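Putative pore-forming toxin (Bacteroides vulgatus ATCC 8482, PDB 3KOG) is of unknown function but may act on membranes as a pore-forming toxin, probably exported and perhaps lipid-linked. Local coordinates at residues K18-P23 with N46-G51; A56-N61 with V75-L80; A177-S182 with P222-I227. One frame throughout, in Å; residues are numbered along the deposited sequence. Where two conformers were deposited one is given.

Contact 1 (K18-P23 with N46-G51)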
loop_
_atom_site.group_PDB
_atom_site.type_symbol
_atom_site.label_atom_id
_atom_site.label_comp_id
_atom_site.label_asym_id
_atom_site.label_seq_id
_atom_site.Cartn_x
_atom_site.Cartn_y
_atom_site.Cartn_z
ATOM N N LYS A 18 -4.799 8.372 6.093
ATOM C CA LYS A 18 -5.130 8.197 4.666
ATOM C C LYS A 18 -4.356 7.087 4.086
ATOM O O LYS A 18 -3.179 6.923 4.374
ATOM C CB LYS A 18 -4.936 9.478 3.894
ATOM C CG LYS A 18 -5.302 9.350 2.401
ATOM C CD LYS A 18 -5.037 10.664 1.637
ATOM C CE LYS A 18 -6.068 11.742 1.906
ATOM N NZ LYS A 18 -5.661 12.874 0.959
ATOM N N PHE A 19 -5.019 6.305 3.218
ATOM C CA PHE A 19 -4.392 5.175 2.575
ATOM C C PHE A 19 -4.900 5.087 1.146
ATOM O O PHE A 19 -6.116 5.216 0.934
ATOM C CB PHE A 19 -4.659 3.890 3.324
ATOM C CG PHE A 19 -3.734 2.768 2.920
ATOM C CD1 PHE A 19 -2.488 2.648 3.506
ATOM C CD2 PHE A 19 -4.120 1.865 1.978
ATOM C CE1 PHE A 19 -1.640 1.657 3.147
ATOM C CE2 PHE A 19 -3.276 0.841 1.585
ATOM C CZ PHE A 19 -1.998 0.754 2.199
ATOM N N ILE A 20 -3.963 4.981 0.194
ATOM C CA ILE A 20 -4.278 4.892 -1.243
ATOM C C ILE A 20 -3.930 3.543 -1.802
ATOM O O ILE A 20 -2.809 3.062 -1.661
ATOM C CB ILE A 20 -3.580 6.013 -2.010
ATOM C CG1 ILE A 20 -4.067 7.380 -1.463
ATOM C CG2 ILE A 20 -3.852 5.923 -3.527
ATOM C CD1 ILE A 20 -3.212 8.577 -1.959
ATOM N N ILE A 21 -4.907 2.916 -2.442
ATOM C CA ILE A 21 -4.717 1.693 -3.157
ATOM C C ILE A 21 -4.706 1.946 -4.658
ATOM O O ILE A 21 -5.648 2.569 -5.226
ATOM C CB ILE A 21 -5.908 0.690 -2.853
ATOM C CG1 ILE A 21 -5.898 0.229 -1.388
ATOM C CG2 ILE A 21 -5.811 -0.567 -3.846
ATOM C CD1 ILE A 21 -7.274 -0.392 -0.932
ATOM N N THR A 22 -3.654 1.498 -5.312
ATOM C CA THR A 22 -3.488 1.693 -6.747
ATOM C C THR A 22 -3.503 0.356 -7.494
ATOM O O THR A 22 -2.529 -0.388 -7.490
ATOM C CB THR A 22 -2.187 2.477 -7.061
ATOM O OG1 THR A 22 -2.211 3.754 -6.381
ATOM C CG2 THR A 22 -2.030 2.699 -8.553
ATOM N N PRO A 23 -4.618 0.057 -8.181
ATOM C CA PRO A 23 -4.697 -1.159 -8.982
ATOM C C PRO A 23 -3.856 -1.045 -10.249
ATOM O O PRO A 23 -3.771 0.035 -10.850
ATOM C CB PRO A 23 -6.202 -1.266 -9.353
ATOM C CG PRO A 23 -6.866 -0.193 -8.651
ATOM C CD PRO A 23 -5.900 0.775 -8.133
ATOM N N ASN A 46 -13.162 4.567 -3.512
ATOM C CA ASN A 46 -12.659 4.976 -4.812
ATOM C C ASN A 46 -11.144 4.828 -4.906
ATOM O O ASN A 46 -10.521 5.422 -5.780
ATOM C CB ASN A 46 -13.078 6.430 -5.112
ATOM C CG ASN A 46 -12.402 7.479 -4.106
ATOM O OD1 ASN A 46 -11.480 7.114 -3.324
ATOM N ND2 ASN A 46 -12.826 8.743 -4.176
ATOM N N GLY A 47 -10.539 4.030 -4.020
ATOM C CA GLY A 47 -9.081 3.905 -4.016
ATOM C C GLY A 47 -8.377 4.746 -2.963
ATOM O O GLY A 47 -7.234 4.448 -2.594
ATOM N N THR A 48 -9.010 5.808 -2.490
ATOM C CA THR A 48 -8.480 6.660 -1.431
ATOM C C THR A 48 -9.377 6.554 -0.174
ATOM O O THR A 48 -10.624 6.752 -0.218
ATOM C CB THR A 48 -8.418 8.150 -1.883
ATOM O OG1 THR A 48 -7.555 8.194 -2.979
ATOM C CG2 THR A 48 -7.871 9.046 -0.733
ATOM N N TYR A 49 -8.762 6.153 0.930
ATOM C CA TYR A 49 -9.462 5.797 2.172
ATOM C C TYR A 49 -8.973 6.693 3.278
ATOM O O TYR A 49 -7.761 6.852 3.477
ATOM C CB TYR A 49 -9.267 4.319 2.509
ATOM C CG TYR A 49 -9.804 3.508 1.404
ATOM C CD1 TYR A 49 -9.024 3.246 0.306
ATOM C CD2 TYR A 49 -11.137 3.047 1.406
ATOM C CE1 TYR A 49 -9.514 2.537 -0.802
ATOM C CE2 TYR A 49 -11.657 2.377 0.294
ATOM C CZ TYR A 49 -10.838 2.108 -0.809
ATOM O OH TYR A 49 -11.292 1.483 -1.922
ATOM N N GLU A 50 -9.913 7.278 4.025
ATOM C CA GLU A 50 -9.603 8.366 4.953
ATOM C C GLU A 50 -10.250 8.030 6.310
ATOM O O GLU A 50 -11.435 7.673 6.369
ATOM C CB GLU A 50 -10.112 9.704 4.397
ATOM C CG GLU A 50 -9.782 10.941 5.255
ATOM C CD GLU A 50 -10.153 12.267 4.568
ATOM O OE1 GLU A 50 -10.677 12.235 3.411
ATOM O OE2 GLU A 50 -9.898 13.332 5.193
ATOM N N GLY A 51 -9.467 8.113 7.384
ATOM C CA GLY A 51 -9.947 7.799 8.705
ATOM C C GLY A 51 -10.850 8.885 9.265
ATOM O O GLY A 51 -11.117 9.918 8.595
#

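Contact 2 (A56-N61 with V75-L80)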
loop_
_atom_site.group_PDB
_atom_site.type_symbol
_atom_site.label_atom_id
_atom_site.label_comp_id
_atom_site.label_asym_id
_atom_site.label_seq_id
_atom_site.Cartn_x
_atom_site.Cartn_y
_atom_site.Cartn_z
ATOM N N ALA A 56 -9.766 1.949 10.248
ATOM C CA ALA A 56 -9.757 0.542 10.702
ATOM C C ALA A 56 -9.169 -0.294 9.615
ATOM O O ALA A 56 -9.375 0.026 8.451
ATOM C CB ALA A 56 -11.191 0.062 10.972
ATOM N N SER A 57 -8.450 -1.362 9.977
ATOM C CA SER A 57 -7.980 -2.303 9.028
ATOM C C SER A 57 -9.209 -2.900 8.324
ATOM O O SER A 57 -10.189 -3.273 8.970
ATOM C CB SER A 57 -7.149 -3.392 9.651
ATOM O OG SER A 57 -6.627 -4.196 8.639
ATOM N N GLU A 58 -9.149 -2.955 6.994
ATOM C CA GLU A 58 -10.281 -3.414 6.174
ATOM C C GLU A 58 -9.776 -3.968 4.847
ATOM O O GLU A 58 -8.815 -3.465 4.281
ATOM C CB GLU A 58 -11.193 -2.203 5.950
ATOM C CG GLU A 58 -12.182 -2.284 4.929
ATOM C CD GLU A 58 -13.043 -1.009 4.829
ATOM O OE1 GLU A 58 -12.522 0.101 5.050
ATOM O OE2 GLU A 58 -14.205 -1.154 4.463
ATOM N N SER A 59 -10.484 -4.990 4.359
ATOM C CA SER A 59 -10.183 -5.656 3.107
ATOM C C SER A 59 -11.051 -5.121 1.989
ATOM O O SER A 59 -12.289 -5.116 2.098
ATOM C CB SER A 59 -10.406 -7.166 3.213
ATOM O OG SER A 59 -9.965 -7.797 2.016
ATOM N N ILE A 60 -10.403 -4.676 0.918
ATOM C CA ILE A 60 -11.074 -4.120 -0.282
ATOM C C ILE A 60 -10.814 -5.115 -1.415
ATOM O O ILE A 60 -9.677 -5.560 -1.576
ATOM C CB ILE A 60 -10.426 -2.772 -0.701
ATOM C CG1 ILE A 60 -10.429 -1.757 0.476
ATOM C CG2 ILE A 60 -11.105 -2.179 -1.975
ATOM C CD1 ILE A 60 -11.848 -1.458 1.018
ATOM N N ASN A 61 -11.838 -5.446 -2.186
ATOM C CA ASN A 61 -11.675 -6.315 -3.321
ATOM C C ASN A 61 -11.715 -5.431 -4.573
ATOM O O ASN A 61 -12.607 -4.576 -4.737
ATOM C CB ASN A 61 -12.773 -7.378 -3.373
ATOM C CG ASN A 61 -12.620 -8.445 -2.300
ATOM O OD1 ASN A 61 -11.730 -8.404 -1.470
ATOM N ND2 ASN A 61 -13.521 -9.397 -2.307
ATOM N N VAL A 75 -6.887 -6.430 -1.126
ATOM C CA VAL A 75 -5.845 -5.705 -0.447
ATOM C C VAL A 75 -6.355 -5.320 0.954
ATOM O O VAL A 75 -7.504 -4.893 1.157
ATOM C CB VAL A 75 -5.418 -4.469 -1.244
ATOM C CG1 VAL A 75 -6.593 -3.567 -1.448
ATOM C CG2 VAL A 75 -4.314 -3.746 -0.527
ATOM N N THR A 76 -5.500 -5.515 1.932
ATOM C CA THR A 76 -5.877 -5.171 3.337
ATOM C C THR A 76 -5.293 -3.777 3.600
ATOM O O THR A 76 -4.083 -3.571 3.503
ATOM C CB THR A 76 -5.348 -6.233 4.318
ATOM O OG1 THR A 76 -6.019 -7.443 4.042
ATOM C CG2 THR A 76 -5.637 -5.795 5.831
ATOM N N ILE A 77 -6.144 -2.803 3.806
ATOM C CA ILE A 77 -5.735 -1.501 4.354
ATOM C C ILE A 77 -5.321 -1.759 5.800
ATOM O O ILE A 77 -6.088 -2.375 6.594
ATOM C CB ILE A 77 -6.946 -0.485 4.325
ATOM C CG1 ILE A 77 -7.455 -0.232 2.917
ATOM C CG2 ILE A 77 -6.631 0.865 5.058
ATOM C CD1 ILE A 77 -8.851 0.479 2.911
ATOM N N PRO A 78 -4.123 -1.285 6.210
ATOM C CA PRO A 78 -3.735 -1.412 7.590
ATOM C C PRO A 78 -4.512 -0.465 8.512
ATOM O O PRO A 78 -4.996 0.563 8.070
ATOM C CB PRO A 78 -2.267 -1.033 7.569
ATOM C CG PRO A 78 -2.205 0.057 6.443
ATOM C CD PRO A 78 -3.176 -0.448 5.417
ATOM N N ALA A 79 -4.569 -0.815 9.804
ATOM C CA ALA A 79 -5.117 0.060 10.809
ATOM C C ALA A 79 -4.171 1.248 10.971
ATOM O O ALA A 79 -2.972 1.042 11.147
ATOM C CB ALA A 79 -5.253 -0.703 12.145
ATOM N N LEU A 80 -4.690 2.463 10.868
ATOM C CA LEU A 80 -3.852 3.663 10.873
ATOM C C LEU A 80 -4.423 4.639 11.872
ATOM O O LEU A 80 -5.640 4.785 11.947
ATOM C CB LEU A 80 -3.781 4.332 9.501
ATOM C CG LEU A 80 -3.060 3.586 8.376
ATOM C CD1 LEU A 80 -3.067 4.515 7.161
ATOM C CD2 LEU A 80 -1.624 3.157 8.747
HETATM O O HOH W 1 -7.244 -8.524 2.094
#

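Contact 3 (A177-S182 with P222-I227)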
loop_
_atom_site.group_PDB
_atom_site.type_symbol
_atom_site.label_atom_id
_atom_site.label_comp_id
_atom_site.label_asym_id
_atom_site.label_seq_id
_atom_site.Cartn_x
_atom_site.Cartn_y
_atom_site.Cartn_z
ATOM N N ALA A 177 0.644 22.809 18.263
ATOM C CA ALA A 177 1.145 23.650 19.345
ATOM C C ALA A 177 1.587 22.765 20.504
ATOM O O ALA A 177 1.071 21.638 20.691
ATOM C CB ALA A 177 0.095 24.666 19.777
ATOM N N HIS A 178 2.567 23.247 21.264
ATOM C CA HIS A 178 3.019 22.583 22.500
ATOM C C HIS A 178 3.370 21.127 22.235
ATOM O O HIS A 178 2.847 20.209 22.895
ATOM C CB HIS A 178 1.960 22.713 23.600
ATOM C CG HIS A 178 1.575 24.134 23.902
ATOM N ND1 HIS A 178 2.404 25.003 24.572
ATOM C CD2 HIS A 178 0.449 24.834 23.618
ATOM C CE1 HIS A 178 1.805 26.176 24.700
ATOM N NE2 HIS A 178 0.617 26.102 24.129
ATOM N N SER A 179 4.190 20.921 21.214
ATOM C CA SER A 179 4.429 19.574 20.666
ATOM C C SER A 179 5.889 19.319 20.368
ATOM O O SER A 179 6.596 20.203 19.893
ATOM C CB SER A 179 3.628 19.369 19.378
ATOM O OG SER A 179 3.965 18.133 18.784
ATOM N N ARG A 180 6.323 18.109 20.678
ATOM C CA ARG A 180 7.600 17.569 20.250
ATOM C C ARG A 180 7.280 16.803 18.979
ATOM O O ARG A 180 6.624 15.747 19.014
ATOM C CB ARG A 180 8.165 16.644 21.331
ATOM C CG ARG A 180 9.479 16.007 21.007
ATOM C CD ARG A 180 9.916 15.087 22.127
ATOM N NE ARG A 180 11.356 14.932 22.118
ATOM C CZ ARG A 180 12.226 15.851 22.542
ATOM N NH1 ARG A 180 11.814 17.034 23.028
ATOM N NH2 ARG A 180 13.530 15.592 22.457
ATOM N N PHE A 181 7.693 17.368 17.856
ATOM C CA PHE A 181 7.324 16.870 16.541
ATOM C C PHE A 181 8.464 16.144 15.876
ATOM O O PHE A 181 9.608 16.605 15.909
ATOM C CB PHE A 181 6.856 18.047 15.667
ATOM C CG PHE A 181 6.555 17.669 14.227
ATOM C CD1 PHE A 181 5.303 17.206 13.867
ATOM C CD2 PHE A 181 7.544 17.733 13.249
ATOM C CE1 PHE A 181 5.048 16.788 12.531
ATOM C CE2 PHE A 181 7.289 17.374 11.929
ATOM C CZ PHE A 181 6.033 16.886 11.574
ATOM N N SER A 182 8.139 15.053 15.195
ATOM C CA SER A 182 9.059 14.279 14.412
ATOM C C SER A 182 8.301 13.448 13.386
ATOM O O SER A 182 7.068 13.378 13.405
ATOM C CB SER A 182 9.922 13.363 15.299
ATOM O OG SER A 182 9.130 12.392 15.968
ATOM N N PRO A 222 3.675 11.117 10.980
ATOM C CA PRO A 222 4.070 12.324 11.725
ATOM C C PRO A 222 3.618 12.197 13.187
ATOM O O PRO A 222 2.529 11.691 13.449
ATOM C CB PRO A 222 3.319 13.450 11.022
ATOM C CG PRO A 222 2.725 12.804 9.749
ATOM C CD PRO A 222 2.565 11.377 10.066
ATOM N N LYS A 223 4.462 12.599 14.117
ATOM C CA LYS A 223 4.233 12.398 15.537
ATOM C C LYS A 223 4.259 13.747 16.241
ATOM O O LYS A 223 5.173 14.563 15.984
ATOM C CB LYS A 223 5.372 11.556 16.091
ATOM C CG LYS A 223 5.392 10.139 15.537
ATOM C CD LYS A 223 4.213 9.301 16.045
ATOM C CE LYS A 223 4.435 7.777 15.785
ATOM N NZ LYS A 223 3.137 7.048 15.797
ATOM N N ASN A 224 3.243 13.998 17.064
ATOM C CA ASN A 224 3.175 15.197 17.903
ATOM C C ASN A 224 3.079 14.692 19.329
ATOM O O ASN A 224 2.057 14.165 19.721
ATOM C CB ASN A 224 1.998 16.087 17.532
ATOM C CG ASN A 224 2.284 16.941 16.288
ATOM O OD1 ASN A 224 2.968 17.960 16.351
ATOM N ND2 ASN A 224 1.756 16.515 15.163
ATOM N N GLU A 225 4.165 14.813 20.060
ATOM C CA GLU A 225 4.319 14.199 21.383
ATOM C C GLU A 225 4.528 15.219 22.479
ATOM O O GLU A 225 4.862 16.376 22.214
ATOM C CB GLU A 225 5.547 13.318 21.350
ATOM C CG GLU A 225 5.380 12.170 20.404
ATOM C CD GLU A 225 6.636 11.341 20.301
ATOM O OE1 GLU A 225 7.728 11.860 20.693
ATOM O OE2 GLU A 225 6.491 10.178 19.828
ATOM N N GLN A 226 4.391 14.758 23.725
ATOM C CA GLN A 226 4.630 15.610 24.861
ATOM C C GLN A 226 6.077 16.069 24.883
ATOM O O GLN A 226 6.990 15.252 24.744
ATOM C CB GLN A 226 4.314 14.870 26.165
ATOM C CG GLN A 226 4.517 15.697 27.420
ATOM C CD GLN A 226 3.540 16.851 27.552
ATOM O OE1 GLN A 226 2.325 16.691 27.318
ATOM N NE2 GLN A 226 4.054 18.004 27.964
ATOM N N ILE A 227 6.267 17.379 25.068
ATOM C CA ILE A 227 7.586 17.955 25.373
ATOM C C ILE A 227 7.860 17.754 26.863
ATOM O O ILE A 227 7.184 18.370 27.725
ATOM C CB ILE A 227 7.669 19.447 25.068
ATOM C CG1 ILE A 227 7.407 19.731 23.589
ATOM C CG2 ILE A 227 9.050 20.000 25.479
ATOM C CD1 ILE A 227 7.388 21.200 23.276
HETATM O O HOH W 2 3.873 19.061 25.016
HETATM O O HOH W 3 7.958 13.398 18.106
#

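Contact 1 (K18-P23 with N46-G51)
Phe19 and Tyr49 exchange two backbone hydrogen bonds as an antiparallel hydrogen-bonded pair. Phe19 N gives to Tyr49 O at 2.8 Å, and Tyr49 N gives to Phe19 O at 2.8 Å. Ile21 N then reaches Gly47 O at 2.8 Å, one residue before strand 48-50 begins. Tyr49 O also meets Lys18 CA at 3.2 Å, a CA-H...O contact.

The short strand 48-50 lies along one edge of strand 18-27. Strand 85-94 pairs in parallel with the other edge, so the sheet is mixed. Before strand 48-50 comes an Asx turn: Asn46 OD1 accepts from Thr48 N at 2.9 Å. Gly47 takes a positive phi of 99° there.

Apolar packing divides between the two faces. On the face of Phe19 and Tyr49, which packs on Ile77 of strand 69-77, Ile21 CD1 meets Tyr49 CE1 at 3.7 Å. Tyr49 has CG beside its backbone N (chi1 -60°), which brings Phe19 O to the edge of its ring, in plane. Its hydroxyl hydrogen-bonds Lys44 O. On the face of Lys18, Ile20 and Thr48, Lys18 CD lies 4.0 Å from Thr48 CG2. Ile20 and Thr48 run side by side there, pointing the same way.

Contact 2 (A56-N61 with V75-L80)
This is an antiparallel strand pairing at the open end of the beta hairpin formed by strands 58-66 and 69-77. It includes the chain just before the first strand and just after the second. Ile60 and Val75 form a hydrogen-bonded pair. Ile60 N gives to Val75 O at 2.9 Å, almost straight at 173°, and Val75 N returns a bond to Ile60 O. Glu58 and Ile77 form the next such pair, with Ile77 N to Glu58 O at 2.8 Å. Ser59 and Thr76 lie between them as a non-hydrogen-bonded pair.

Ile77 O is gripped twice. It accepts from Glu58 N at 3.1 Å and from Ser57 OG at 2.8 Å. Ser57 carries OG anti to its own N (chi1 -174°), and this turns the hydroxyl across to the other strand. The hydroxyl bond thus adds a side-chain link where the strand pairing ends. Thr76 CG2 packs against the same OG, and Ala79 CB lies beside Ser57 CB.

The hairpin belongs to a three-stranded antiparallel sheet, in which strand 58-66 is central and strand 39-42 flanks it. The face of Ile60, Val75 and Ile77 is largely apolar, though Glu58 shares it. Ile60 CG1 meets Ile77 CD1 at 3.7 Å, the two side chains crossing at a slant. Val75 CG1 sits between its backbone N and carbonyl carbon (chi1 59°) and lies 4.0 Å from Ile60 CB. Ile21 of strand 18-27 packs on all three of these residues.

The face of Ser59 and Thr76 is polar. In one conformer of Ser59, a water probably bridges Ser59 OG and Thr76 OG1, two hydroxyls that do not meet directly.

Contact 3 (A177-S182 with P222-I227)
Asn224 reaches across to Ser179 and Phe181, and its side chain can be followed outward. CB lies 3.1 Å from Ser179 OG. CG sits beside the backbone N (chi1 -79°), which brings the amide toward the opposite strand, and it meets the edge of the Phe181 ring, in plane. OD1 accepts from Ser179 OG at 2.6 Å, on a lone pair in the carbonyl plane. OD1 also takes a bond from Leu176 N. ND2 passes 3.8 Å from Phe181 CD1 and gives a hydrogen bond to Gln174 O. The amide and ring planes are 45° apart.

The backbones pair antiparallel near the open end of the hairpin of strands 179-198 and 207-225. Arg180 N gives to Glu225 O at 2.7 Å, and Glu225 N returns a bond to Arg180 O. Ser182 and Lys223 make the second hydrogen-bonded pair.

Phe181 and Pro222 lie side by side, with Phe181 CE1 to Pro222 CB at 4.1 Å. Ile227 CG1 packs against Arg180 N at 3.5 Å. On the face of Arg180 and Glu225 the charged groups do not touch, as Arg180 NE stays 5.0 Å from Glu225 OE1. The Arg180 guanidinium instead makes a cation-pi contact with Phe117. A water donates to His178 O and accepts from Ile227 N, past the last paired residues.

The chemistry implies a single orientation for the Asn224 amide. OD1 faces an N-H and a hydroxyl that donates, while ND2 faces a carbonyl. Turning the amide over would set donor against donor and acceptor against acceptor, so it is probably held as it stands.

How the contacts relate
Contacts 1 and 2 meet, with centres 9 Å apart. They lie in different sheets whose apolar faces pack together, with Ile21 CD1 against Val75 CG1 at 3.3 Å and Tyr49 CG against Ile77 CD1 at 3.5 Å. All three contacts are partly buried, but contacts 1 and 2 lie about 9 and 10 Å from the centre of the chain and contact 3 about 26 Å out. The strands of contact 3 still belong to the same mixed sheet as strand 18-27. Contacts 2 and 3 each join the two strands of a hairpin. Contacts 1 and 2 put apolar side chains into their shared packing, while contact 3 relies more on polar side chains and water.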